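Side-chain contact in peptide ABC transporter, peptide-binding protein (Enterococcus faecalis, PDB 3O6P), which probably binds peptides for uptake by an ABC transporter, this chain being one piece of the longer solute-binding protein: residues M209-A212 with E213-I216. Residues are numbered along the deposited sequence; the frame is centred on the assembly and turned at random.
Sequences MLNA and EKTI
Thr215 turns its hydroxyl back onto the preceding turn of helix 202-218, where OG1 donates a short hydrogen bond of 2.6 Å to Asn211 O, a common way for a threonine to bond within a helix. Asn211 O also accepts Thr215 N at 2.8 Å, a bent bond with an N-H...O angle of 136°; the two donors approach from opposite faces of the carbonyl plane. A chi1 of -61° sets OG1 beside its own backbone N, within range of that carbonyl. Straighter i to i+4 bonds flank this doubly used carbonyl: Glu213 N to Met209 O, Lys214 N to Leu210 O, and Ile216 N to Ala212 O. Asn211 and Lys214 meet through a water, which donates to Asn211 OD1 at 2.8 Å and accepts from Lys214 NZ at 2.6 Å. Lys214 bends at chi3 (-77°), after its CG has passed 3.3 Å from Leu210 O. On another side of the helix Glu213 sends its carboxylate away from this turn, OE2 accepting from Leu53 N and OE1 from Val54 N. Helix 202-218 packs against three others: Met209 and Ala212 touch Leu168 of helix 165-168, Leu210 lies on Phe68 of helix 68-72, and in helix 185-195 Thr215 touches Phe190 and Ile216 touches Phe187. The more open side thus carries the Thr215 hydroxyl, satisfied by its own helix, and the water-bridged amide-ammonium pair, whereas the buried Glu213 carboxylate is held by two backbone N-H groups, which probably favour its ionised form.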
loop_
_atom_site.group_PDB
_atom_site.type_symbol
_atom_site.label_atom_id
_atom_site.label_comp_id
_atom_site.label_asym_id
_atom_site.label_seq_id
_atom_site.Cartn_x
_atom_site.Cartn_y
_atom_site.Cartn_z
HETATM N N MSE A 209 -3.693 13.684 -10.170
HETATM C CA MSE A 209 -3.914 12.833 -9.004
HETATM C C MSE A 209 -4.344 11.430 -9.418
HETATM O O MSE A 209 -3.874 10.441 -8.838
HETATM C CB MSE A 209 -4.923 13.453 -8.051
HETATM C CG MSE A 209 -4.383 14.761 -7.420
HETATM SE SE MSE A 209 -5.554 15.468 -6.078
HETATM C CE MSE A 209 -7.112 15.826 -7.176
ATOM N N LEU A 210 -5.227 11.329 -10.423
ATOM C CA LEU A 210 -5.607 10.004 -10.966
ATOM C C LEU A 210 -4.393 9.233 -11.481
ATOM O O LEU A 210 -4.247 8.030 -11.221
ATOM C CB LEU A 210 -6.610 10.151 -12.111
ATOM C CG LEU A 210 -8.047 10.477 -11.719
ATOM C CD1 LEU A 210 -8.813 10.756 -13.012
ATOM C CD2 LEU A 210 -8.667 9.304 -10.979
ATOM N N ASN A 211 -3.527 9.929 -12.218
ATOM C CA ASN A 211 -2.312 9.317 -12.704
ATOM C C ASN A 211 -1.364 8.871 -11.591
ATOM O O ASN A 211 -0.728 7.804 -11.714
ATOM C CB ASN A 211 -1.609 10.219 -13.729
ATOM C CG ASN A 211 -2.235 10.121 -15.103
ATOM O OD1 ASN A 211 -2.565 9.027 -15.557
ATOM N ND2 ASN A 211 -2.393 11.269 -15.781
ATOM N N ALA A 212 -1.297 9.660 -10.516
ATOM C CA ALA A 212 -0.516 9.271 -9.335
ATOM C C ALA A 212 -1.055 7.979 -8.731
ATOM O O ALA A 212 -0.300 7.014 -8.509
ATOM C CB ALA A 212 -0.499 10.379 -8.289
ATOM N N GLU A 213 -2.367 7.934 -8.493
ATOM C CA GLU A 213 -2.984 6.699 -7.948
ATOM C C GLU A 213 -2.679 5.509 -8.858
ATOM O O GLU A 213 -2.285 4.456 -8.381
ATOM C CB GLU A 213 -4.512 6.891 -7.814
ATOM C CG GLU A 213 -5.322 5.611 -7.520
ATOM C CD GLU A 213 -5.386 5.179 -6.047
ATOM O OE1 GLU A 213 -5.008 5.943 -5.134
ATOM O OE2 GLU A 213 -5.861 4.044 -5.809
ATOM N N LYS A 214 -2.897 5.662 -10.157
ATOM C CA LYS A 214 -2.689 4.536 -11.091
ATOM C C LYS A 214 -1.220 4.144 -11.138
ATOM O O LYS A 214 -0.890 2.978 -11.389
ATOM C CB LYS A 214 -3.214 4.854 -12.489
ATOM C CG LYS A 214 -4.740 5.014 -12.519
ATOM C CD LYS A 214 -5.322 5.042 -13.902
ATOM C CE LYS A 214 -5.145 6.314 -14.612
ATOM N NZ LYS A 214 -5.938 6.238 -15.926
ATOM N N THR A 215 -0.325 5.104 -10.903
ATOM C CA THR A 215 1.109 4.770 -10.949
ATOM C C THR A 215 1.525 3.916 -9.742
ATOM O O THR A 215 2.134 2.859 -9.905
ATOM C CB THR A 215 1.959 6.040 -11.002
ATOM O OG1 THR A 215 1.627 6.770 -12.201
ATOM C CG2 THR A 215 3.462 5.692 -11.025
ATOM N N ILE A 216 1.172 4.357 -8.547
ATOM C CA ILE A 216 1.562 3.599 -7.345
ATOM C C ILE A 216 0.845 2.257 -7.260
ATOM O O ILE A 216 1.432 1.276 -6.814
ATOM C CB ILE A 216 1.440 4.431 -6.046
ATOM C CG1 ILE A 216 2.143 3.713 -4.885
ATOM C CG2 ILE A 216 -0.016 4.805 -5.745
ATOM C CD1 ILE A 216 2.297 4.595 -3.652
HETATM O O HOH W 1 -4.805 8.249 -17.023
#